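Local atomic coordinates of DNA translocase coupling protein (Clostridium perfringens, PDB entry 6O1X), a protein that binds ATP, probably also binds DNA, and is thought to work as a DNA-translocating coupling ATPase in plasmid conjugation. Residues D319-K324 / T335-A340; A92-Y97 / Q116-N121; T138-S143 / G325-K330. All coordinates share one frame; numbering follows the deposited sequence.

Contact 1 of 3, residues D319-K324 / T335-A340; sequences DLPEVK and TVQFQA. With AGS (phosphothiophosphoric acid-adenylate ester), chain E.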
loop_
_atom_site.group_PDB
_atom_site.type_symbol
_atom_site.label_atom_id
_atom_site.label_comp_id
_atom_site.label_asym_id
_atom_site.label_seq_id
_atom_site.Cartn_x
_atom_site.Cartn_y
_atom_site.Cartn_z
ATOM N N ASP A 319 6.414 -12.783 -0.218
ATOM C CA ASP A 319 7.752 -12.826 -0.800
ATOM C C ASP A 319 8.558 -11.540 -0.571
ATOM O O ASP A 319 9.728 -11.480 -0.951
ATOM C CB ASP A 319 7.620 -13.151 -2.304
ATOM C CG ASP A 319 6.814 -14.421 -2.597
ATOM O OD1 ASP A 319 7.078 -15.466 -1.937
ATOM O OD2 ASP A 319 5.917 -14.372 -3.484
ATOM N N LEU A 320 7.943 -10.510 0.026
ATOM C CA LEU A 320 8.592 -9.220 0.265
ATOM C C LEU A 320 9.833 -9.307 1.190
ATOM O O LEU A 320 9.793 -10.033 2.184
ATOM C CB LEU A 320 7.573 -8.253 0.925
ATOM C CG LEU A 320 6.772 -7.275 0.078
ATOM C CD1 LEU A 320 5.812 -6.518 0.946
ATOM C CD2 LEU A 320 7.667 -6.258 -0.632
ATOM N N PRO A 321 10.893 -8.494 0.972
ATOM C CA PRO A 321 12.017 -8.475 1.938
ATOM C C PRO A 321 11.546 -7.980 3.321
ATOM O O PRO A 321 10.513 -7.315 3.408
ATOM C CB PRO A 321 13.006 -7.473 1.320
ATOM C CG PRO A 321 12.602 -7.339 -0.098
ATOM C CD PRO A 321 11.118 -7.527 -0.118
ATOM N N GLU A 322 12.297 -8.294 4.394
ATOM C CA GLU A 322 11.965 -7.916 5.773
ATOM C C GLU A 322 12.510 -6.534 6.164
ATOM O O GLU A 322 12.987 -6.332 7.283
ATOM C CB GLU A 322 12.404 -9.019 6.765
ATOM C CG GLU A 322 11.437 -10.189 6.823
ATOM C CD GLU A 322 11.846 -11.325 7.737
ATOM O OE1 GLU A 322 12.346 -12.349 7.218
ATOM O OE2 GLU A 322 11.659 -11.199 8.969
ATOM N N VAL A 323 12.422 -5.587 5.230
ATOM C CA VAL A 323 12.860 -4.192 5.357
ATOM C C VAL A 323 11.645 -3.358 5.756
ATOM O O VAL A 323 10.624 -3.396 5.058
ATOM C CB VAL A 323 13.461 -3.695 4.005
ATOM C CG1 VAL A 323 13.642 -2.169 3.981
ATOM C CG2 VAL A 323 14.768 -4.419 3.681
ATOM N N LYS A 324 11.756 -2.594 6.860
ATOM C CA LYS A 324 10.661 -1.717 7.291
ATOM C C LYS A 324 10.452 -0.584 6.287
ATOM O O LYS A 324 11.419 0.067 5.875
ATOM C CB LYS A 324 10.842 -1.204 8.731
ATOM C CG LYS A 324 10.697 -2.311 9.803
ATOM C CD LYS A 324 9.255 -2.863 9.952
ATOM C CE LYS A 324 9.171 -4.274 10.501
ATOM N NZ LYS A 324 9.575 -5.302 9.499
ATOM N N THR A 335 1.733 -5.149 -9.842
ATOM C CA THR A 335 2.105 -5.487 -8.461
ATOM C C THR A 335 3.602 -5.165 -8.441
ATOM O O THR A 335 4.408 -5.927 -8.991
ATOM C CB THR A 335 1.748 -6.912 -8.054
ATOM O OG1 THR A 335 0.365 -7.132 -8.301
ATOM C CG2 THR A 335 2.056 -7.180 -6.586
ATOM N N VAL A 336 3.937 -3.969 -7.926
ATOM C CA VAL A 336 5.269 -3.375 -7.950
ATOM C C VAL A 336 5.873 -3.218 -6.544
ATOM O O VAL A 336 5.187 -2.788 -5.625
ATOM C CB VAL A 336 5.223 -2.023 -8.746
ATOM C CG1 VAL A 336 6.599 -1.417 -8.916
ATOM C CG2 VAL A 336 4.581 -2.205 -10.120
ATOM N N GLN A 337 7.165 -3.538 -6.385
ATOM C CA GLN A 337 7.829 -3.357 -5.098
ATOM C C GLN A 337 8.281 -1.884 -4.990
ATOM O O GLN A 337 8.783 -1.327 -5.968
ATOM C CB GLN A 337 9.013 -4.328 -4.950
ATOM C CG GLN A 337 9.551 -4.435 -3.540
ATOM C CD GLN A 337 10.737 -5.375 -3.368
ATOM O OE1 GLN A 337 11.530 -5.217 -2.433
ATOM N NE2 GLN A 337 10.892 -6.378 -4.241
ATOM N N PHE A 338 8.078 -1.253 -3.801
ATOM C CA PHE A 338 8.490 0.134 -3.554
ATOM C C PHE A 338 8.823 0.384 -2.097
ATOM O O PHE A 338 8.324 -0.310 -1.206
ATOM C CB PHE A 338 7.452 1.158 -4.066
ATOM C CG PHE A 338 6.250 1.367 -3.172
ATOM C CD1 PHE A 338 5.171 0.484 -3.206
ATOM C CD2 PHE A 338 6.178 2.466 -2.324
ATOM C CE1 PHE A 338 4.068 0.673 -2.379
ATOM C CE2 PHE A 338 5.071 2.656 -1.496
ATOM C CZ PHE A 338 4.027 1.761 -1.529
ATOM N N GLN A 339 9.692 1.365 -1.860
ATOM C CA GLN A 339 10.056 1.784 -0.524
ATOM C C GLN A 339 9.265 3.044 -0.188
ATOM O O GLN A 339 9.525 4.114 -0.738
ATOM C CB GLN A 339 11.577 1.994 -0.385
ATOM C CG GLN A 339 12.039 2.423 1.046
ATOM C CD GLN A 339 11.759 1.405 2.127
ATOM O OE1 GLN A 339 11.594 0.200 1.878
ATOM N NE2 GLN A 339 11.710 1.874 3.368
ATOM N N ALA A 340 8.296 2.905 0.719
ATOM C CA ALA A 340 7.429 3.998 1.153
ATOM C C ALA A 340 8.224 5.089 1.837
ATOM O O ALA A 340 9.139 4.778 2.606
ATOM C CB ALA A 340 6.362 3.474 2.105
HETATM P PG AGS E . 1.055 0.429 12.124
HETATM S S1G AGS E . 1.860 0.115 13.822
HETATM O O2G AGS E . -0.436 0.967 12.211
HETATM O O3G AGS E . 0.848 -0.705 11.061
HETATM P PB AGS E . 2.311 3.038 11.599
HETATM O O1B AGS E . 1.501 3.750 12.623
HETATM O O2B AGS E . 2.284 3.659 10.241
HETATM O O3B AGS E . 1.896 1.518 11.364
HETATM P PA AGS E . 4.769 3.299 13.251
HETATM O O1A AGS E . 5.649 4.438 12.907
HETATM O O2A AGS E . 3.856 3.430 14.482
HETATM O O3A AGS E . 3.844 2.905 12.016
HETATM O "O5'" AGS E . 5.685 2.026 13.517
HETATM C "C5'" AGS E . 6.390 1.391 12.435
HETATM C "C4'" AGS E . 7.872 1.281 12.714
HETATM O "O4'" AGS E . 8.581 1.118 11.470
HETATM C "C3'" AGS E . 8.564 2.446 13.423
HETATM O "O3'" AGS E . 9.627 2.006 14.268
HETATM C "C2'" AGS E . 9.031 3.333 12.260
HETATM O "O2'" AGS E . 10.251 4.016 12.535
HETATM C "C1'" AGS E . 9.237 2.325 11.117
HETATM N N9 AGS E . 8.728 2.767 9.822
HETATM C C8 AGS E . 7.420 2.944 9.448
HETATM N N7 AGS E . 7.264 3.308 8.199
HETATM C C5 AGS E . 8.563 3.394 7.718
HETATM C C6 AGS E . 9.094 3.797 6.473
HETATM N N6 AGS E . 8.349 4.202 5.441
HETATM N N1 AGS E . 10.441 3.805 6.334
HETATM C C2 AGS E . 11.200 3.437 7.375
HETATM N N3 AGS E . 10.814 3.048 8.594
HETATM C C4 AGS E . 9.476 3.054 8.706
#
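At the adenine end of the nucleotide pocket, the loop 319-324 lies along strand 335-340 and meets it through two glutamines of the strand, Q337 by packing and Q339 by a hydrogen bond. Q339 makes the single hydrogen bond between the segments: its NE2 donates to the main-chain O of K324 over 3.1 Å. The bond is almost straight, 172° at the hydrogen, and arrives in the carbonyl plane on a lone pair, while the oxygen lies close to the plane of the Q339 amide. A bend at chi2 (63°) turns the amide toward the loop. Its other end, OE1, accepts from R326 NE, so both ends of the amide are held and its rotation is fixed. V323 crosses this side chain at about a right angle, with CG1 3.8 Å from Q339 OE1.

Two residues before Q339 on the strand, Q337 reaches L320 and P321 with an extended chain, CG anti to the backbone N. Q337 OE1 lies 3.3 Å from both CG and CD of P321, and Q337 CG passes L320 CD2 at 3.9 Å as the two side chains run in opposite directions. The amide is satisfied by T40 O at NE2 and R326 NH1 at OE1, so P321 packs against a group held at both ends.

Past Q339 the strand reaches the base of the nucleotide. A340 O accepts a hydrogen bond from AGS N6 at 3.0 Å, while K324 O comes within 3.7 Å of AGS C2. A loop carbonyl near C2 and a strand carbonyl bonded to N6 thus form the adenine edge of the nucleotide pocket in this FtsK/SpoIIIE-family ATPase.

Contact 2 of 3, residues A92-Y97 / Q116-N121; sequences AKIPKY and QTFSGN. With BGC (beta-D-glucopyranose), chain C.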
loop_
_atom_site.group_PDB
_atom_site.type_symbol
_atom_site.label_atom_id
_atom_site.label_comp_id
_atom_site.label_asym_id
_atom_site.label_seq_id
_atom_site.Cartn_x
_atom_site.Cartn_y
_atom_site.Cartn_z
ATOM N N ALA A 92 18.895 -4.142 -8.963
ATOM C CA ALA A 92 17.517 -3.756 -8.660
ATOM C C ALA A 92 17.540 -2.991 -7.347
ATOM O O ALA A 92 17.082 -3.487 -6.308
ATOM C CB ALA A 92 16.633 -4.994 -8.557
ATOM N N LYS A 93 18.139 -1.792 -7.383
ATOM C CA LYS A 93 18.258 -0.986 -6.174
ATOM C C LYS A 93 17.025 -0.073 -5.904
ATOM O O LYS A 93 16.488 0.608 -6.791
ATOM C CB LYS A 93 19.587 -0.194 -6.111
ATOM C CG LYS A 93 19.901 0.685 -7.330
ATOM C CD LYS A 93 21.268 1.376 -7.202
ATOM C CE LYS A 93 21.616 2.196 -8.429
ATOM N NZ LYS A 93 22.927 2.893 -8.297
ATOM N N ILE A 94 16.568 -0.160 -4.650
ATOM C CA ILE A 94 15.541 0.613 -3.978
ATOM C C ILE A 94 16.077 0.875 -2.575
ATOM O O ILE A 94 16.630 -0.047 -1.965
ATOM C CB ILE A 94 14.109 -0.002 -3.967
ATOM C CG1 ILE A 94 14.091 -1.514 -3.705
ATOM C CG2 ILE A 94 13.397 0.339 -5.244
ATOM C CD1 ILE A 94 12.626 -2.181 -3.850
ATOM N N PRO A 95 15.966 2.118 -2.057
ATOM C CA PRO A 95 16.489 2.394 -0.707
ATOM C C PRO A 95 15.839 1.530 0.366
ATOM O O PRO A 95 14.743 1.000 0.151
ATOM C CB PRO A 95 16.156 3.872 -0.480
ATOM C CG PRO A 95 15.843 4.427 -1.814
ATOM C CD PRO A 95 15.343 3.314 -2.659
ATOM N N LYS A 96 16.533 1.350 1.500
ATOM C CA LYS A 96 16.013 0.593 2.647
ATOM C C LYS A 96 15.439 1.615 3.660
ATOM O O LYS A 96 14.783 1.249 4.639
ATOM C CB LYS A 96 17.120 -0.270 3.298
ATOM C CG LYS A 96 17.899 -1.160 2.323
ATOM C CD LYS A 96 19.392 -0.866 2.344
ATOM C CE LYS A 96 19.788 0.231 1.380
ATOM N NZ LYS A 96 21.224 0.591 1.520
ATOM N N TYR A 97 15.694 2.902 3.395
ATOM C CA TYR A 97 15.236 4.029 4.192
ATOM C C TYR A 97 15.105 5.261 3.291
ATOM O O TYR A 97 16.041 5.651 2.600
ATOM C CB TYR A 97 16.164 4.299 5.394
ATOM C CG TYR A 97 15.644 5.385 6.310
ATOM C CD1 TYR A 97 14.476 5.203 7.044
ATOM C CD2 TYR A 97 16.317 6.594 6.442
ATOM C CE1 TYR A 97 13.980 6.204 7.874
ATOM C CE2 TYR A 97 15.833 7.602 7.273
ATOM C CZ TYR A 97 14.654 7.407 7.977
ATOM O OH TYR A 97 14.164 8.381 8.810
ATOM N N GLN A 116 9.343 5.209 -3.560
ATOM C CA GLN A 116 10.250 4.962 -4.662
ATOM C C GLN A 116 10.304 3.532 -5.106
ATOM O O GLN A 116 10.517 2.643 -4.288
ATOM C CB GLN A 116 11.657 5.386 -4.246
ATOM C CG GLN A 116 12.448 6.072 -5.327
ATOM C CD GLN A 116 13.728 6.608 -4.753
ATOM O OE1 GLN A 116 14.760 5.930 -4.764
ATOM N NE2 GLN A 116 13.679 7.835 -4.223
ATOM N N THR A 117 10.188 3.315 -6.406
ATOM C CA THR A 117 10.375 1.977 -6.962
ATOM C C THR A 117 11.767 1.935 -7.646
ATOM O O THR A 117 12.590 2.820 -7.402
ATOM C CB THR A 117 9.172 1.489 -7.813
ATOM O OG1 THR A 117 9.410 0.122 -8.184
ATOM C CG2 THR A 117 8.920 2.349 -9.043
ATOM N N PHE A 118 12.031 0.899 -8.457
ATOM C CA PHE A 118 13.299 0.642 -9.139
ATOM C C PHE A 118 13.765 1.795 -10.018
ATOM O O PHE A 118 14.945 2.144 -9.980
ATOM C CB PHE A 118 13.217 -0.680 -9.907
ATOM C CG PHE A 118 12.915 -1.829 -8.970
ATOM C CD1 PHE A 118 13.875 -2.287 -8.074
ATOM C CD2 PHE A 118 11.644 -2.395 -8.924
ATOM C CE1 PHE A 118 13.579 -3.310 -7.174
ATOM C CE2 PHE A 118 11.359 -3.437 -8.044
ATOM C CZ PHE A 118 12.328 -3.888 -7.175
ATOM N N SER A 119 12.831 2.429 -10.740
ATOM C CA SER A 119 13.107 3.583 -11.586
ATOM C C SER A 119 11.975 4.594 -11.433
ATOM O O SER A 119 10.950 4.502 -12.110
ATOM C CB SER A 119 13.265 3.153 -13.041
ATOM O OG SER A 119 13.487 4.267 -13.891
ATOM N N GLY A 120 12.149 5.528 -10.513
ATOM C CA GLY A 120 11.164 6.572 -10.272
ATOM C C GLY A 120 10.263 6.327 -9.085
ATOM O O GLY A 120 10.390 5.338 -8.349
ATOM N N ASN A 121 9.351 7.262 -8.890
ATOM C CA ASN A 121 8.403 7.234 -7.792
ATOM C C ASN A 121 7.066 6.660 -8.153
ATOM O O ASN A 121 6.704 6.649 -9.325
ATOM C CB ASN A 121 8.246 8.619 -7.213
ATOM C CG ASN A 121 9.518 9.174 -6.628
ATOM O OD1 ASN A 121 10.379 8.439 -6.122
ATOM N ND2 ASN A 121 9.654 10.490 -6.689
HETATM C C2 BGC C . 5.244 2.737 -11.850
HETATM C C3 BGC C . 5.095 4.075 -11.146
HETATM C C4 BGC C . 3.885 4.825 -11.688
HETATM C C5 BGC C . 2.635 3.959 -11.557
HETATM C C6 BGC C . 1.421 4.586 -12.205
HETATM C C1 BGC C . 3.956 1.928 -11.740
HETATM O O1 BGC C . 4.082 0.823 -12.551
HETATM O O2 BGC C . 6.329 2.014 -11.278
HETATM O O3 BGC C . 6.291 4.827 -11.312
HETATM O O4 BGC C . 3.677 6.030 -10.958
HETATM O O5 BGC C . 2.842 2.693 -12.204
HETATM O O6 BGC C . 0.247 3.834 -11.948
#
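Q116, at the end of strand 111-116, meets P95 through its amide oxygen: Q116 OE1 lies 3.4 Å from P95 CD and almost as near CG, the two side chains crossing at about a right angle. The main chain of the next residue, T117, receives I94. The methyl CG2 of I94 points into the backbone and comes to 3.3 Å from T117 C, a tight approach, and it also touches F118 N. The T117 side chain turns the other way, where OG1 is hydrogen-bonded to Q337 O of the neighbouring strand and T117 CG2 faces O2 of the bound glucose at 3.4 Å.

Strands 111-116 and 121-125 are antiparallel neighbours, and the turn of this beta-hairpin is closed by a bond of 2.8 Å from T117 N to G120 O. Segment 92-97 runs past it on the way from the four-stranded antiparallel sheet of the N-terminal part to the large mixed sheet of the ATPase part.

F118 leans out of the turn to meet that linker, its CG anti to the carbonyl carbon (chi1 -59°). One corner of the ring does most of the touching: F118 CE1 is 3.6 Å from I94 CD1 and 3.8 Å from A92 CB. A92 O approaches the same corner at the ring edge, close to the ring plane. R41 and Q337 also pack on this phenylalanine. At G120 the backbone angles call for glycine, and N121 then presents its main-chain O to the sugar, N121 O accepting a hydrogen bond from BGC O3 at 2.7 Å.

Contact 3 of 3, residues T138-S143 / G325-K330; sequences TGSGKS and GRFLFK. With AGS (phosphothiophosphoric acid-adenylate ester), chain E.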
loop_
_atom_site.group_PDB
_atom_site.type_symbol
_atom_site.label_atom_id
_atom_site.label_comp_id
_atom_site.label_asym_id
_atom_site.label_seq_id
_atom_site.Cartn_x
_atom_site.Cartn_y
_atom_site.Cartn_z
ATOM N N THR A 138 0.946 -4.846 12.467
ATOM C CA THR A 138 1.525 -3.892 13.416
ATOM C C THR A 138 2.996 -3.705 13.120
ATOM O O THR A 138 3.698 -4.691 12.884
ATOM C CB THR A 138 1.306 -4.343 14.869
ATOM O OG1 THR A 138 -0.065 -4.135 15.189
ATOM C CG2 THR A 138 2.148 -3.543 15.876
ATOM N N GLY A 139 3.436 -2.447 13.126
ATOM C CA GLY A 139 4.826 -2.047 12.915
ATOM C C GLY A 139 5.293 -2.030 11.476
ATOM O O GLY A 139 6.480 -1.825 11.229
ATOM N N SER A 140 4.382 -2.245 10.510
ATOM C CA SER A 140 4.752 -2.224 9.099
ATOM C C SER A 140 4.955 -0.809 8.544
ATOM O O SER A 140 5.803 -0.617 7.665
ATOM C CB SER A 140 3.732 -2.978 8.258
ATOM O OG SER A 140 2.430 -2.431 8.376
ATOM N N GLY A 141 4.160 0.144 9.019
ATOM C CA GLY A 141 4.190 1.519 8.537
ATOM C C GLY A 141 3.118 1.775 7.497
ATOM O O GLY A 141 3.242 2.698 6.695
ATOM N N LYS A 142 2.042 0.948 7.503
ATOM C CA LYS A 142 0.920 1.069 6.575
ATOM C C LYS A 142 0.054 2.318 6.845
ATOM O O LYS A 142 -0.661 2.750 5.952
ATOM C CB LYS A 142 0.082 -0.225 6.543
ATOM C CG LYS A 142 -0.765 -0.494 7.790
ATOM C CD LYS A 142 -2.225 -0.027 7.627
ATOM C CE LYS A 142 -3.090 -0.309 8.846
ATOM N NZ LYS A 142 -2.566 0.352 10.092
ATOM N N SER A 143 0.126 2.889 8.062
ATOM C CA SER A 143 -0.620 4.087 8.453
ATOM C C SER A 143 0.201 5.314 8.176
ATOM O O SER A 143 -0.368 6.384 8.029
ATOM C CB SER A 143 -0.983 4.044 9.935
ATOM O OG SER A 143 -2.099 3.209 10.177
ATOM N N GLY A 325 9.206 -0.438 5.853
ATOM C CA GLY A 325 8.782 0.556 4.874
ATOM C C GLY A 325 8.695 -0.002 3.466
ATOM O O GLY A 325 8.362 0.733 2.540
ATOM N N ARG A 326 9.031 -1.299 3.283
ATOM C CA ARG A 326 8.978 -1.953 1.981
ATOM C C ARG A 326 7.603 -2.532 1.743
ATOM O O ARG A 326 7.112 -3.334 2.537
ATOM C CB ARG A 326 10.067 -3.010 1.808
ATOM C CG ARG A 326 10.304 -3.390 0.344
ATOM C CD ARG A 326 10.950 -2.277 -0.473
ATOM N NE ARG A 326 12.269 -1.888 0.032
ATOM C CZ ARG A 326 13.402 -2.527 -0.252
ATOM N NH1 ARG A 326 13.388 -3.606 -1.024
ATOM N NH2 ARG A 326 14.553 -2.110 0.260
ATOM N N PHE A 327 6.991 -2.124 0.636
ATOM C CA PHE A 327 5.627 -2.488 0.308
ATOM C C PHE A 327 5.465 -2.892 -1.122
ATOM O O PHE A 327 6.344 -2.659 -1.964
ATOM C CB PHE A 327 4.672 -1.271 0.580
ATOM C CG PHE A 327 4.376 -0.982 2.037
ATOM C CD1 PHE A 327 5.252 -0.225 2.808
ATOM C CD2 PHE A 327 3.196 -1.416 2.619
ATOM C CE1 PHE A 327 5.000 0.007 4.163
ATOM C CE2 PHE A 327 2.937 -1.181 3.968
ATOM C CZ PHE A 327 3.845 -0.477 4.739
ATOM N N LEU A 328 4.278 -3.444 -1.407
ATOM C CA LEU A 328 3.848 -3.745 -2.749
ATOM C C LEU A 328 2.742 -2.750 -3.134
ATOM O O LEU A 328 1.915 -2.342 -2.296
ATOM C CB LEU A 328 3.358 -5.189 -2.857
ATOM C CG LEU A 328 4.419 -6.306 -2.820
ATOM C CD1 LEU A 328 3.745 -7.651 -3.022
ATOM C CD2 LEU A 328 5.455 -6.150 -3.910
ATOM N N PHE A 329 2.740 -2.371 -4.404
ATOM C CA PHE A 329 1.789 -1.443 -4.995
ATOM C C PHE A 329 1.061 -2.128 -6.095
ATOM O O PHE A 329 1.688 -2.601 -7.036
ATOM C CB PHE A 329 2.499 -0.202 -5.562
ATOM C CG PHE A 329 1.582 0.757 -6.294
ATOM C CD1 PHE A 329 0.756 1.635 -5.588
ATOM C CD2 PHE A 329 1.555 0.797 -7.689
ATOM C CE1 PHE A 329 -0.089 2.526 -6.270
ATOM C CE2 PHE A 329 0.731 1.709 -8.362
ATOM C CZ PHE A 329 -0.096 2.557 -7.650
ATOM N N LYS A 330 -0.268 -2.135 -6.014
ATOM C CA LYS A 330 -1.097 -2.723 -7.056
ATOM C C LYS A 330 -2.150 -1.757 -7.596
ATOM O O LYS A 330 -2.929 -1.186 -6.833
ATOM C CB LYS A 330 -1.727 -4.054 -6.607
ATOM C CG LYS A 330 -2.534 -4.741 -7.711
ATOM C CD LYS A 330 -3.889 -5.218 -7.243
ATOM C CE LYS A 330 -4.706 -5.791 -8.382
ATOM N NZ LYS A 330 -3.948 -6.824 -9.142
HETATM P PG AGS E . 1.055 0.429 12.124
HETATM S S1G AGS E . 1.860 0.115 13.822
HETATM O O2G AGS E . -0.436 0.967 12.211
HETATM O O3G AGS E . 0.848 -0.705 11.061
HETATM P PB AGS E . 2.311 3.038 11.599
HETATM O O1B AGS E . 1.501 3.750 12.623
HETATM O O2B AGS E . 2.284 3.659 10.241
HETATM O O3B AGS E . 1.896 1.518 11.364
HETATM P PA AGS E . 4.769 3.299 13.251
HETATM O O1A AGS E . 5.649 4.438 12.907
HETATM O O2A AGS E . 3.856 3.430 14.482
HETATM O O3A AGS E . 3.844 2.905 12.016
HETATM O "O5'" AGS E . 5.685 2.026 13.517
HETATM C "C5'" AGS E . 6.390 1.391 12.435
HETATM C "C4'" AGS E . 7.872 1.281 12.714
HETATM O "O4'" AGS E . 8.581 1.118 11.470
HETATM C "C3'" AGS E . 8.564 2.446 13.423
HETATM O "O3'" AGS E . 9.627 2.006 14.268
HETATM C "C2'" AGS E . 9.031 3.333 12.260
HETATM O "O2'" AGS E . 10.251 4.016 12.535
HETATM C "C1'" AGS E . 9.237 2.325 11.117
HETATM N N9 AGS E . 8.728 2.767 9.822
HETATM C C8 AGS E . 7.420 2.944 9.448
HETATM N N7 AGS E . 7.264 3.308 8.199
HETATM C C5 AGS E . 8.563 3.394 7.718
HETATM C C6 AGS E . 9.094 3.797 6.473
HETATM N N6 AGS E . 8.349 4.202 5.441
HETATM N N1 AGS E . 10.441 3.805 6.334
HETATM C C2 AGS E . 11.200 3.437 7.375
HETATM N N3 AGS E . 10.814 3.048 8.594
HETATM C C4 AGS E . 9.476 3.054 8.706
#
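The Walker A loop of the nucleotide site, whose residues 138-143 enter helix 142-155, is backed by F327 of strand 326-331. The ring meets the loop largely at one atom, F327 CZ, which lies 3.5 Å from S140 O and 3.6 Å from K142 N; the latter sits at the ring edge, near its plane. K142 CB adds an apolar touch to F327 CE2 at 4.0 Å.

G141 and G325, both with positive phi (97°), bring bare backbone up to the nucleotide: G141 CA is 3.3 Å from AGS O2B, and G325 CA is 3.6 Å from AGS C6 in the base. The S143 amide donates a weak, bent bond to AGS O2B. K142 leads its side chain away from the phenylalanine, bending at chi2 and again at chi4, which brings K142 NZ to 3.1 Å from AGS O2G, and the same NZ donates a hydrogen bond to S143 OG (2.9 Å). Chemically the loop is thus divided: a hydrocarbon ring packs behind its backbone, while the lysine ammonium and main-chain amide face the phosphates, whose negative charge the lysine would be expected to offset.

Along the chain contact 2 closes before the others open, whereas contacts 1 and 3 interleave: 138-143 comes first, then 319-324, 325-330 and 335-340. In the mixed sheet strands 111-116, 334-340 and 326-331 are successive antiparallel neighbours. Centre to centre, contact 1 is about 10 Å from contact 2 and about 8 Å from contact 3; contacts 2 and 3 are about 14 Å apart. R326 ties all three together, bonding to Q337 and Q339 and, weakly, to P95 O. Residues of contacts 1 and 3 meet the adenine while the Walker A loop meets the phosphates; contact 2 packs the N-terminal linker against the 111-125 hairpin, which is bonded to strand 334-340.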